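Local coordinates for protein alcohol dehydrogenase, zinc-containing (Streptococcus pneumoniae serotype 2, PDB 5YLN) that probably oxidises alcohols to aldehydes or ketones with NAD+, as a zinc-dependent dehydrogenase of the medium-chain type, crystallised here without its nucleotide, at residues G83-I88 against Y138-D143; R35-T40 against I67-E72; E147-L152 against Q304-L309; S78-G83 against H132-L137; S89-C94 against G295-N300. One frame throughout, in Å; residues are numbered along the deposited sequence.

Interaction 1. Residues G83-I88 against Y138-D143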
# COMPACT_ATOMS: atom_id res chain seq x y z
N GLY A 83 -41.20 13.19 -1.88
CA GLY A 83 -41.21 13.74 -3.21
C GLY A 83 -39.84 14.07 -3.74
O GLY A 83 -39.68 14.24 -4.95
N ASP A 84 -38.84 14.14 -2.87
CA ASP A 84 -37.47 14.40 -3.29
C ASP A 84 -36.96 13.30 -4.21
O ASP A 84 -36.99 12.12 -3.86
CB ASP A 84 -36.58 14.52 -2.06
CG ASP A 84 -36.86 15.78 -1.26
OD1 ASP A 84 -37.66 16.62 -1.72
OD2 ASP A 84 -36.28 15.93 -0.16
N LYS A 85 -36.51 13.70 -5.39
CA LYS A 85 -35.82 12.79 -6.31
C LYS A 85 -34.37 12.69 -5.87
O LYS A 85 -33.66 13.70 -5.79
CB LYS A 85 -35.91 13.30 -7.75
CG LYS A 85 -35.03 12.53 -8.71
CD LYS A 85 -35.41 12.77 -10.16
CE LYS A 85 -34.28 12.27 -11.07
NZ LYS A 85 -34.73 11.84 -12.42
N VAL A 86 -33.91 11.47 -5.54
CA VAL A 86 -32.60 11.33 -4.91
C VAL A 86 -31.85 10.09 -5.40
O VAL A 86 -32.44 9.12 -5.88
CB VAL A 86 -32.70 11.33 -3.37
CG1 VAL A 86 -33.18 12.71 -2.85
CG2 VAL A 86 -33.60 10.21 -2.89
N LEU A 87 -30.53 10.17 -5.31
CA LEU A 87 -29.63 9.05 -5.52
C LEU A 87 -29.37 8.34 -4.19
O LEU A 87 -29.23 8.98 -3.15
CB LEU A 87 -28.31 9.52 -6.12
CG LEU A 87 -27.10 8.60 -5.97
CD1 LEU A 87 -27.00 7.56 -7.09
CD2 LEU A 87 -25.80 9.40 -5.82
N ILE A 88 -29.29 7.01 -4.25
CA ILE A 88 -29.00 6.19 -3.08
C ILE A 88 -27.63 5.56 -3.28
O ILE A 88 -27.40 4.81 -4.24
CB ILE A 88 -30.06 5.11 -2.84
CG1 ILE A 88 -31.48 5.67 -3.04
CG2 ILE A 88 -29.91 4.52 -1.44
CD1 ILE A 88 -32.29 4.90 -4.03
N TYR A 138 -28.61 11.43 -1.77
CA TYR A 138 -28.13 12.66 -2.38
C TYR A 138 -29.20 13.24 -3.29
O TYR A 138 -29.79 12.52 -4.10
CB TYR A 138 -26.84 12.43 -3.17
CG TYR A 138 -25.68 12.09 -2.28
CD1 TYR A 138 -24.89 13.09 -1.72
CD2 TYR A 138 -25.39 10.76 -1.98
CE1 TYR A 138 -23.83 12.77 -0.91
CE2 TYR A 138 -24.33 10.44 -1.17
CZ TYR A 138 -23.56 11.45 -0.63
OH TYR A 138 -22.50 11.14 0.19
N HIS A 139 -29.44 14.54 -3.16
CA HIS A 139 -30.36 15.21 -4.06
C HIS A 139 -29.82 15.17 -5.49
O HIS A 139 -28.64 15.39 -5.72
CB HIS A 139 -30.57 16.66 -3.61
CG HIS A 139 -31.38 16.79 -2.36
ND1 HIS A 139 -32.74 16.56 -2.33
CD2 HIS A 139 -31.03 17.12 -1.10
CE1 HIS A 139 -33.19 16.75 -1.11
NE2 HIS A 139 -32.17 17.09 -0.34
N THR A 140 -30.70 14.85 -6.46
CA THR A 140 -30.04 14.70 -7.75
C THR A 140 -30.09 16.01 -8.55
O THR A 140 -31.13 16.68 -8.58
CB THR A 140 -30.67 13.59 -8.57
OG1 THR A 140 -32.09 13.82 -8.69
CG2 THR A 140 -30.44 12.23 -7.90
N PRO A 141 -28.99 16.37 -9.22
CA PRO A 141 -29.03 17.52 -10.13
C PRO A 141 -29.91 17.21 -11.33
O PRO A 141 -29.90 16.09 -11.86
CB PRO A 141 -27.56 17.70 -10.55
CG PRO A 141 -26.75 16.91 -9.56
CD PRO A 141 -27.64 15.79 -9.11
N GLU A 142 -30.67 18.22 -11.77
CA GLU A 142 -31.56 18.03 -12.92
C GLU A 142 -30.82 17.95 -14.24
O GLU A 142 -31.43 17.60 -15.26
CB GLU A 142 -32.59 19.16 -13.00
CG GLU A 142 -33.55 19.24 -11.81
CD GLU A 142 -34.73 20.18 -12.07
OE1 GLU A 142 -35.15 20.29 -13.24
OE2 GLU A 142 -35.22 20.79 -11.10
N ASP A 143 -29.52 18.24 -14.26
CA ASP A 143 -28.75 18.24 -15.50
C ASP A 143 -28.30 16.84 -15.93
O ASP A 143 -27.92 16.66 -17.09
CB ASP A 143 -27.53 19.15 -15.33
CG ASP A 143 -26.77 19.37 -16.63
OD1 ASP A 143 -27.41 19.36 -17.70
OD2 ASP A 143 -25.54 19.56 -16.57
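Leu87 and Tyr138 are a hydrogen-bonded pair in antiparallel strands 85-88 and 137-139, within the sheet of the GroES-like domain of this zinc-dependent dehydrogenase. Leu87 N gives its hydrogen to Tyr138 O at 2.7 Å, and the return bond from Tyr138 N to Leu87 O measures 2.9 Å. The tight part lies around Leu87, a branched residue suited to the buried part of this face. Its CD2 meets Tyr138 CD2 at 4.1 Å, and the methyl of Thr140 sits against its backbone, CG2 to Leu87 N 3.3 Å. The side chains of Leu87 and Tyr138 also touch Thr302 of helix 302-310.

Towards Lys85 and His139 the contact opens to solvent. There Thr140 N bonds to Lys85 O at 3.2 Å, and the Lys85 and Thr140 side chains cross at about a right angle, Lys85 CG 3.2 Å from Thr140 OG1, while the lysine ammonium pairs with Asp146. On the other side of the sheet the His139 ring lies alongside Val86, and its NE2 hydrogen-bonds to Asn79 O. Asp84, whose OD1 pairs with Lys81, approaches this ring at its edge, with the carboxylate plane turned 65° from it and OD2 3.3 Å from His139 CE1.

Interaction 2. Residues R35-T40 against I67-E72; sequences RIVKTT and IGIVEE
Arg35 and Glu71 supply the charged part of this contact. The arginine NE bonds to Glu71 OE2 at 3.0 Å, reaching the oxygen on its anti side; OE2 lies in the guanidinium plane, although the two flat groups are turned 73° apart. A bend at chi3 (55°) brings the end of the arginine over Ile69, and a bend at chi2 (-90°) turns the glutamate to meet it.

Apolar contacts follow. Ile69 CB lies against one face of the guanidinium and its CD1 is 3.5 Å from Arg35 NH2, so the isoleucine backs a charge paired at its edge with Glu71. Val37 CG2 touches Ile69 CG1 at 3.9 Å, two beta-branched residues suited to a strand.

Backbone bonds join strands 33-39 and 66-72, antiparallel neighbours in the sheet of the GroES-like domain, and here they include a classic beta bulge. Val37 N and Lys38 N both donate to Ile67 O, at 2.9 and 3.3 Å, which shifts the register by one residue. Lys38 O accepts from Ile67 N in return, and the lysine ammonium reaches Glu147 and Asp146. Gly68 CA comes 3.1 Å from Arg35 O; glycine, with no side chain, suits this close approach.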
# COMPACT_ATOMS: atom_id res chain seq x y z
N ARG A 35 -39.05 4.98 -3.01
CA ARG A 35 -39.61 4.25 -4.14
C ARG A 35 -38.56 4.19 -5.25
O ARG A 35 -38.15 5.24 -5.77
CB ARG A 35 -40.88 4.93 -4.66
CG ARG A 35 -41.33 4.37 -6.01
CD ARG A 35 -42.77 4.73 -6.36
NE ARG A 35 -43.03 6.17 -6.33
CZ ARG A 35 -42.69 7.02 -7.30
NH1 ARG A 35 -42.06 6.58 -8.38
NH2 ARG A 35 -42.98 8.31 -7.19
N ILE A 36 -38.13 2.98 -5.61
CA ILE A 36 -37.10 2.84 -6.63
C ILE A 36 -37.67 3.25 -7.98
O ILE A 36 -38.76 2.79 -8.38
CB ILE A 36 -36.55 1.40 -6.68
CG1 ILE A 36 -35.89 0.99 -5.36
CG2 ILE A 36 -35.54 1.27 -7.81
CD1 ILE A 36 -34.74 1.87 -4.94
N VAL A 37 -36.96 4.12 -8.68
CA VAL A 37 -37.28 4.50 -10.06
C VAL A 37 -36.47 3.67 -11.06
O VAL A 37 -37.04 3.12 -12.00
CB VAL A 37 -37.05 6.02 -10.27
CG1 VAL A 37 -37.13 6.38 -11.74
CG2 VAL A 37 -38.07 6.82 -9.46
N LYS A 38 -35.15 3.58 -10.85
CA LYS A 38 -34.28 2.84 -11.75
C LYS A 38 -33.15 2.19 -10.95
O LYS A 38 -32.69 2.74 -9.95
CB LYS A 38 -33.68 3.73 -12.84
CG LYS A 38 -34.60 3.96 -14.02
CD LYS A 38 -34.07 5.09 -14.91
CE LYS A 38 -35.14 5.46 -15.94
NZ LYS A 38 -34.61 6.35 -16.99
N THR A 39 -32.72 1.02 -11.40
CA THR A 39 -31.68 0.28 -10.71
C THR A 39 -30.82 -0.41 -11.76
O THR A 39 -31.01 -0.23 -12.97
CB THR A 39 -32.29 -0.70 -9.69
OG1 THR A 39 -31.26 -1.22 -8.84
CG2 THR A 39 -33.01 -1.90 -10.40
N THR A 40 -29.84 -1.19 -11.29
CA THR A 40 -28.96 -1.97 -12.16
C THR A 40 -28.50 -3.24 -11.41
O THR A 40 -28.90 -3.51 -10.27
CB THR A 40 -27.80 -1.08 -12.63
OG1 THR A 40 -26.98 -1.76 -13.59
CG2 THR A 40 -26.93 -0.66 -11.48
N ILE A 67 -31.58 4.95 -8.15
CA ILE A 67 -32.19 6.24 -7.88
C ILE A 67 -33.67 6.01 -7.61
O ILE A 67 -34.27 5.01 -8.05
CB ILE A 67 -32.03 7.24 -9.04
CG1 ILE A 67 -32.62 6.65 -10.34
CG2 ILE A 67 -30.59 7.66 -9.24
CD1 ILE A 67 -32.88 7.67 -11.44
N GLY A 68 -34.27 6.95 -6.89
CA GLY A 68 -35.69 6.86 -6.62
C GLY A 68 -36.27 8.15 -6.08
O GLY A 68 -35.67 9.22 -6.20
N ILE A 69 -37.45 8.03 -5.48
CA ILE A 69 -38.23 9.15 -4.98
C ILE A 69 -38.62 8.85 -3.54
O ILE A 69 -39.18 7.79 -3.26
CB ILE A 69 -39.47 9.40 -5.87
CG1 ILE A 69 -39.02 9.93 -7.23
CG2 ILE A 69 -40.47 10.34 -5.17
CD1 ILE A 69 -40.12 10.07 -8.23
N VAL A 70 -38.29 9.78 -2.63
CA VAL A 70 -38.63 9.61 -1.22
C VAL A 70 -40.14 9.52 -1.07
O VAL A 70 -40.89 10.35 -1.59
CB VAL A 70 -38.05 10.77 -0.39
CG1 VAL A 70 -38.50 10.66 1.04
CG2 VAL A 70 -36.52 10.79 -0.47
N GLU A 71 -40.59 8.47 -0.37
CA GLU A 71 -42.00 8.27 -0.04
C GLU A 71 -42.34 8.67 1.39
O GLU A 71 -43.44 9.15 1.64
CB GLU A 71 -42.39 6.79 -0.24
CG GLU A 71 -42.45 6.33 -1.69
CD GLU A 71 -43.84 6.53 -2.30
OE1 GLU A 71 -44.84 6.44 -1.55
OE2 GLU A 71 -43.93 6.77 -3.53
N GLU A 72 -41.40 8.48 2.31
CA GLU A 72 -41.63 8.70 3.73
C GLU A 72 -40.27 8.84 4.40
O GLU A 72 -39.29 8.23 3.96
CB GLU A 72 -42.44 7.55 4.35
CG GLU A 72 -42.74 7.72 5.84
CD GLU A 72 -43.58 6.59 6.41
OE1 GLU A 72 -43.68 5.54 5.75
OE2 GLU A 72 -44.15 6.75 7.52

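Interaction 3. Residues E147-L152 against Q304-L309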
# COMPACT_ATOMS: atom_id res chain seq x y z
N GLU A 147 -29.43 7.36 -16.23
CA GLU A 147 -28.44 6.31 -16.43
C GLU A 147 -27.10 6.70 -15.83
O GLU A 147 -26.40 5.86 -15.26
CB GLU A 147 -28.29 6.00 -17.92
CG GLU A 147 -29.50 5.33 -18.56
CD GLU A 147 -30.70 6.25 -18.68
OE1 GLU A 147 -31.80 5.85 -18.22
OE2 GLU A 147 -30.56 7.38 -19.20
N ALA A 148 -26.73 7.98 -15.94
CA ALA A 148 -25.49 8.42 -15.33
C ALA A 148 -25.60 8.45 -13.81
O ALA A 148 -24.64 8.11 -13.11
CB ALA A 148 -25.09 9.80 -15.86
N LEU A 149 -26.77 8.83 -13.28
CA LEU A 149 -26.91 8.89 -11.83
C LEU A 149 -26.85 7.50 -11.20
O LEU A 149 -26.27 7.34 -10.11
CB LEU A 149 -28.21 9.60 -11.46
CG LEU A 149 -28.20 11.09 -11.78
CD1 LEU A 149 -29.63 11.67 -11.73
CD2 LEU A 149 -27.22 11.85 -10.83
N VAL A 150 -27.45 6.49 -11.83
CA VAL A 150 -27.40 5.14 -11.24
C VAL A 150 -25.96 4.65 -11.14
O VAL A 150 -25.60 3.91 -10.22
CB VAL A 150 -28.28 4.17 -12.05
CG1 VAL A 150 -28.06 2.71 -11.60
CG2 VAL A 150 -29.73 4.53 -11.88
N MET A 151 -25.11 5.05 -12.10
CA MET A 151 -23.69 4.68 -12.06
C MET A 151 -22.97 5.30 -10.86
O MET A 151 -21.91 4.80 -10.46
CB MET A 151 -23.02 5.09 -13.37
CG MET A 151 -23.61 4.43 -14.65
SD MET A 151 -23.57 2.61 -14.68
CE MET A 151 -25.19 2.14 -14.08
N LEU A 152 -23.51 6.35 -10.27
CA LEU A 152 -22.88 6.97 -9.11
C LEU A 152 -23.17 6.24 -7.80
O LEU A 152 -22.59 6.59 -6.76
CB LEU A 152 -23.31 8.44 -9.01
CG LEU A 152 -22.60 9.40 -9.97
CD1 LEU A 152 -23.29 10.75 -9.95
CD2 LEU A 152 -21.14 9.59 -9.61
N GLN A 304 -18.22 15.26 -5.03
CA GLN A 304 -17.22 15.75 -5.98
C GLN A 304 -17.46 15.17 -7.37
O GLN A 304 -17.29 15.86 -8.38
CB GLN A 304 -15.81 15.42 -5.47
CG GLN A 304 -14.67 15.83 -6.41
CD GLN A 304 -13.28 15.32 -5.95
OE1 GLN A 304 -13.17 14.32 -5.22
NE2 GLN A 304 -12.22 16.02 -6.39
N LEU A 305 -17.89 13.91 -7.44
CA LEU A 305 -18.18 13.31 -8.74
C LEU A 305 -19.41 13.93 -9.37
O LEU A 305 -19.45 14.13 -10.58
CB LEU A 305 -18.37 11.79 -8.62
CG LEU A 305 -17.17 10.93 -8.22
CD1 LEU A 305 -17.66 9.52 -7.87
CD2 LEU A 305 -16.15 10.88 -9.33
N LEU A 306 -20.42 14.24 -8.56
CA LEU A 306 -21.58 14.96 -9.07
C LEU A 306 -21.16 16.30 -9.69
O LEU A 306 -21.59 16.65 -10.79
CB LEU A 306 -22.60 15.19 -7.96
CG LEU A 306 -23.46 14.01 -7.50
CD1 LEU A 306 -24.12 14.38 -6.18
CD2 LEU A 306 -24.52 13.67 -8.56
N LYS A 307 -20.29 17.04 -8.99
CA LYS A 307 -19.78 18.30 -9.54
C LYS A 307 -19.02 18.05 -10.84
O LYS A 307 -19.26 18.72 -11.85
CB LYS A 307 -18.89 19.01 -8.52
CG LYS A 307 -19.60 19.60 -7.30
CD LYS A 307 -18.66 20.58 -6.57
CE LYS A 307 -19.05 20.81 -5.12
NZ LYS A 307 -17.84 20.85 -4.24
N ALA A 308 -18.11 17.07 -10.83
CA ALA A 308 -17.32 16.77 -12.01
C ALA A 308 -18.13 16.13 -13.15
O ALA A 308 -17.54 15.88 -14.21
CB ALA A 308 -16.13 15.86 -11.64
N LEU A 309 -19.44 15.89 -12.98
CA LEU A 309 -20.28 15.36 -14.05
C LEU A 309 -21.25 16.38 -14.62
O LEU A 309 -21.56 16.31 -15.82
CB LEU A 309 -21.09 14.15 -13.56
CG LEU A 309 -20.38 12.83 -13.29
CD1 LEU A 309 -21.41 11.73 -13.08
CD2 LEU A 309 -19.38 12.48 -14.40
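Leu152 points toward helix 302-310 and meets three leucines there, each from a different direction. With Leu309 it is tip to tip: Leu152 CD1 and Leu309 CD1 stand 3.8 Å apart as the two chains reach toward each other. Past Leu305 it slides in the opposite sense, its second methyl, CD2, lying 3.7 Å from Leu305 CB. Leu306 it crosses at a slant, and here the packing is tighter than usual for carbon, with Leu152 CD1 only 3.5 Å from Leu306 CD2.

Leu149, one turn earlier, adds a lighter touch. Its stem runs at about a right angle to that of Leu306, and the two CD2 methyls meet at 4.0 Å. Chi1 of -69° keeps CG of Leu149 beside its own backbone N; chi2 (165°) extends CD1, while the other branch, CD2, meets Leu306. Its other neighbours include Ile67 of the sheet in the catalytic domain.

No hydrogen bond links the two segments, and all the touching residues are buried; leucine suits such a place because its forked end can touch several neighbours and needs no polar partner. Leu305 also packs on Pro157 and Tyr160 of helix 157-165. The result is an apolar helix-helix contact of the interior, joining the helix that follows the GroES-like sheet to the one that follows the last strand, 291-293, of the Rossmann-type parallel sheet.

Interaction 4. Residues S78-G83 against H132-L137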
# COMPACT_ATOMS: atom_id res chain seq x y z
N SER A 78 -33.89 15.28 8.32
CA SER A 78 -34.10 16.72 8.24
C SER A 78 -33.88 17.29 6.86
O SER A 78 -34.51 18.30 6.52
CB SER A 78 -33.19 17.45 9.24
OG SER A 78 -31.83 17.19 8.98
N ASN A 79 -33.02 16.68 6.05
CA ASN A 79 -32.65 17.26 4.77
C ASN A 79 -33.34 16.59 3.58
O ASN A 79 -33.02 16.92 2.43
CB ASN A 79 -31.13 17.21 4.60
CG ASN A 79 -30.38 18.04 5.66
OD1 ASN A 79 -30.86 19.10 6.09
ND2 ASN A 79 -29.24 17.54 6.11
N PHE A 80 -34.26 15.67 3.83
CA PHE A 80 -35.04 15.05 2.75
C PHE A 80 -36.49 14.97 3.18
O PHE A 80 -36.80 14.88 4.37
CB PHE A 80 -34.50 13.66 2.38
CG PHE A 80 -33.08 13.67 1.84
CD1 PHE A 80 -31.99 13.53 2.70
CD2 PHE A 80 -32.84 13.80 0.48
CE1 PHE A 80 -30.68 13.55 2.21
CE2 PHE A 80 -31.54 13.82 -0.02
CZ PHE A 80 -30.45 13.70 0.85
N LYS A 81 -37.39 15.02 2.20
CA LYS A 81 -38.82 14.92 2.46
C LYS A 81 -39.48 14.13 1.34
O LYS A 81 -38.85 13.82 0.33
CB LYS A 81 -39.50 16.29 2.57
CG LYS A 81 -39.50 17.08 1.24
CD LYS A 81 -39.91 18.55 1.43
CE LYS A 81 -39.96 19.33 0.12
NZ LYS A 81 -38.62 19.45 -0.53
N LYS A 82 -40.78 13.87 1.51
CA LYS A 82 -41.55 13.15 0.51
C LYS A 82 -41.57 13.89 -0.82
O LYS A 82 -41.96 15.05 -0.89
CB LYS A 82 -42.99 12.94 1.02
CG LYS A 82 -43.86 12.17 0.02
CD LYS A 82 -45.24 11.83 0.56
CE LYS A 82 -46.06 11.00 -0.44
NZ LYS A 82 -45.59 9.59 -0.57
N GLY A 83 -41.20 13.19 -1.88
CA GLY A 83 -41.21 13.74 -3.21
C GLY A 83 -39.84 14.07 -3.74
O GLY A 83 -39.68 14.24 -4.95
N HIS A 132 -30.19 5.71 7.84
CA HIS A 132 -29.39 6.94 7.87
C HIS A 132 -29.57 7.77 6.61
O HIS A 132 -28.61 8.10 5.92
CB HIS A 132 -27.92 6.62 8.09
CG HIS A 132 -27.66 5.83 9.33
ND1 HIS A 132 -28.03 6.27 10.58
CD2 HIS A 132 -27.09 4.61 9.51
CE1 HIS A 132 -27.70 5.36 11.48
NE2 HIS A 132 -27.12 4.35 10.85
N ALA A 133 -30.83 8.10 6.31
CA ALA A 133 -31.17 8.72 5.03
C ALA A 133 -30.42 10.02 4.81
O ALA A 133 -30.01 10.32 3.68
CB ALA A 133 -32.68 8.95 4.94
N ASP A 134 -30.24 10.82 5.87
CA ASP A 134 -29.56 12.10 5.71
C ASP A 134 -28.13 11.92 5.20
O ASP A 134 -27.59 12.81 4.53
CB ASP A 134 -29.56 12.87 7.03
CG ASP A 134 -30.80 13.73 7.20
OD1 ASP A 134 -31.32 14.20 6.18
OD2 ASP A 134 -31.25 13.95 8.34
N ASN A 135 -27.50 10.77 5.50
CA ASN A 135 -26.13 10.54 5.07
C ASN A 135 -26.00 9.51 3.96
O ASN A 135 -24.88 9.25 3.49
CB ASN A 135 -25.26 10.13 6.27
CG ASN A 135 -25.32 11.13 7.39
OD1 ASN A 135 -24.72 12.20 7.30
ND2 ASN A 135 -26.02 10.80 8.45
N THR A 136 -27.10 8.91 3.51
CA THR A 136 -27.06 7.89 2.48
C THR A 136 -27.68 8.36 1.17
O THR A 136 -27.34 7.81 0.11
CB THR A 136 -27.77 6.62 2.99
OG1 THR A 136 -27.13 6.23 4.21
CG2 THR A 136 -27.71 5.44 1.98
N LEU A 137 -28.53 9.38 1.20
CA LEU A 137 -29.20 9.90 0.02
C LEU A 137 -28.53 11.18 -0.46
O LEU A 137 -27.96 11.93 0.33
CB LEU A 137 -30.68 10.19 0.33
CG LEU A 137 -31.53 9.03 0.82
CD1 LEU A 137 -32.97 9.49 1.05
CD2 LEU A 137 -31.49 7.91 -0.21
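Chi1 of -63° sets CG of Phe80 beside its backbone N and sends the ring toward Leu137, while chi1 of -88° swings the carboxylate of Asp134 out from its short helix to the backbone of Ser78 and Asn79. The contact joins the loop between strands 66-72 and 85-88 to helix 133-136, which leads into strand 137-139, all within the GroES-like domain.

Asp134 takes one backbone N-H on each oxygen. Ser78 N gives its hydrogen to OD2 at 3.0 Å, on the syn lone pair, and Asn79 N gives its own to OD1 at 3.0 Å, also from the syn side but somewhat out of the carboxylate plane. This fork suits an aspartate: its short side chain presents two acceptors to two successive amides and so fixes the course of an otherwise irregular loop. The hydroxyl of Ser78 adds a weak bond to the same OD2. These polar groups lie near the surface.

Phe80 and Leu137 form the buried part. The ring slides past Asp134, with OD1 near the ring plane at the edge, and it lies over Leu137: CB of the leucine sits 3.8 Å from the ring centroid and 21° off the ring normal, a CH-pi contact. An aromatic residue fits here because its flat face accepts an aliphatic carbon while its rim tolerates oxygens. Phe80 also stacks with the ring of His139 and packs against Val86, which ties the loop to the neighbouring strands. At the far end of the ring, Phe80 CZ comes within 3.1 Å of Leu137 O.

Interaction 5. Residues S89-C94 against G295-N300; sequences SCVCAC and GLVSTN. With ZN (zinc ion), chain F.
Ser89 and Thr299 meet through their hydroxyls: Ser89 OG donates to Thr299 OG1 at 2.8 Å. The bond links the segment after strand 85-88 in the catalytic domain to the loop between strand 291-293, the last strand of the Rossmann-type sheet in this chain, and helix 302-310, so it spans the two domains of a medium-chain dehydrogenase. Serine suits this buried spot because a hydroxyl can both donate and accept: Ser89 OG gives its proton to Thr299 OG1 and takes one from Val91 N.

Beside this pair the contacts are van der Waals. Cys90 SG rests 3.7 Å from Val297 CG1, and Val91 spreads its methyls over the backbone of the loop, CG2 3.5 Å from Val297 O and CG1 3.6 Å from Ser298 O. Each methyl thus meets one of two successive carbonyl oxygens. Cys90 also lies close to His64, which with Cys42 binds a zinc ion, and this places the contact near the probable catalytic site.

Further out are the groups that set these side chains. Ser89 OG stands anti to its own backbone N (chi1 165°), and the nearly straight bond it accepts from Val91 N, at 3.1 Å, makes the ST turn that holds the hydroxyl in position. On the facing loop, Glu161 takes the backbone N-H groups of Ser298 and Thr299, and Leu296 N bonds to Asn289 of the second subunit. At the far end of segment 89-94 the chain enters the four-cysteine zinc site completed by Cys97, Cys100 and Cys108, with Cys94 SG 2.3 Å from the zinc ion.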
# COMPACT_ATOMS: atom_id res chain seq x y z
N SER A 89 -26.72 5.87 -2.35
CA SER A 89 -25.40 5.26 -2.35
C SER A 89 -25.48 3.79 -1.96
O SER A 89 -26.36 3.37 -1.20
CB SER A 89 -24.47 6.02 -1.38
OG SER A 89 -23.31 5.28 -1.10
N CYS A 90 -24.54 2.99 -2.47
CA CYS A 90 -24.50 1.58 -2.09
C CYS A 90 -24.07 1.38 -0.64
O CYS A 90 -24.25 0.28 -0.10
CB CYS A 90 -23.57 0.80 -3.02
SG CYS A 90 -21.82 1.31 -2.99
N VAL A 91 -23.56 2.43 0.02
CA VAL A 91 -23.01 2.35 1.36
C VAL A 91 -23.84 3.23 2.29
O VAL A 91 -24.10 4.39 1.98
CB VAL A 91 -21.54 2.80 1.37
CG1 VAL A 91 -21.09 3.14 2.78
CG2 VAL A 91 -20.65 1.71 0.75
N CYS A 92 -24.25 2.67 3.44
CA CYS A 92 -24.94 3.44 4.47
C CYS A 92 -23.93 3.99 5.48
O CYS A 92 -23.02 3.28 5.90
CB CYS A 92 -25.95 2.58 5.22
SG CYS A 92 -27.11 1.71 4.16
N ALA A 93 -24.16 5.24 5.91
CA ALA A 93 -23.26 5.94 6.82
C ALA A 93 -24.07 6.59 7.94
O ALA A 93 -24.96 7.39 7.67
CB ALA A 93 -22.44 7.00 6.06
N CYS A 94 -23.75 6.25 9.19
CA CYS A 94 -24.45 6.88 10.31
C CYS A 94 -23.97 8.31 10.55
O CYS A 94 -24.72 9.10 11.13
CB CYS A 94 -24.29 6.03 11.58
SG CYS A 94 -22.64 6.21 12.44
N GLY A 295 -9.54 -1.82 -0.92
CA GLY A 295 -10.61 -1.09 -0.29
C GLY A 295 -11.98 -1.49 -0.77
O GLY A 295 -12.16 -2.03 -1.87
N LEU A 296 -12.95 -1.27 0.11
CA LEU A 296 -14.37 -1.20 -0.22
C LEU A 296 -14.72 0.27 -0.41
O LEU A 296 -14.35 1.11 0.43
CB LEU A 296 -15.19 -1.80 0.92
CG LEU A 296 -16.71 -1.63 0.92
CD1 LEU A 296 -17.26 -2.20 -0.35
CD2 LEU A 296 -17.30 -2.33 2.13
N VAL A 297 -15.45 0.58 -1.48
CA VAL A 297 -15.84 1.96 -1.74
C VAL A 297 -16.52 2.54 -0.51
O VAL A 297 -17.22 1.84 0.23
CB VAL A 297 -16.75 2.04 -2.98
CG1 VAL A 297 -18.16 1.48 -2.66
CG2 VAL A 297 -16.85 3.48 -3.48
N SER A 298 -16.31 3.84 -0.27
CA SER A 298 -17.03 4.55 0.78
C SER A 298 -18.15 5.44 0.25
O SER A 298 -19.18 5.59 0.91
CB SER A 298 -16.07 5.41 1.62
OG SER A 298 -15.59 4.65 2.71
N THR A 299 -17.95 6.00 -0.94
CA THR A 299 -18.79 7.01 -1.61
C THR A 299 -18.70 8.39 -0.94
O THR A 299 -19.53 9.26 -1.20
CB THR A 299 -20.27 6.58 -1.76
OG1 THR A 299 -20.96 6.62 -0.51
CG2 THR A 299 -20.36 5.18 -2.32
N ASN A 300 -17.64 8.65 -0.16
CA ASN A 300 -17.43 10.01 0.31
C ASN A 300 -17.17 11.00 -0.83
O ASN A 300 -17.39 12.20 -0.66
CB ASN A 300 -16.28 10.04 1.33
CG ASN A 300 -14.99 9.48 0.76
OD1 ASN A 300 -14.97 8.40 0.18
ND2 ASN A 300 -13.92 10.23 0.91
ZN ZN F . -20.91 5.37 11.10

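Interactions 1 and 2 hold consecutive strands of one sheet, since 66-72 pairs with 33-39 on one side and 85-88 on the other, and both rely on backbone hydrogen bonds with charged side chains toward the solvent. Interaction 4 lies beside them nearer the surface; it shares Gly83 with interaction 1, and a carboxylate replaces strand pairing. Interactions 3 and 5 are buried and join the catalytic domain to elements following the Rossmann-type sheet, the first through leucines alone, the second through a hydroxyl pair beside apolar groups. Leu87 and Pro141 of interaction 1 pack directly on interaction 3, whereas a probable backbone bond from Ser89 N to Thr136 O joins interactions 4 and 5.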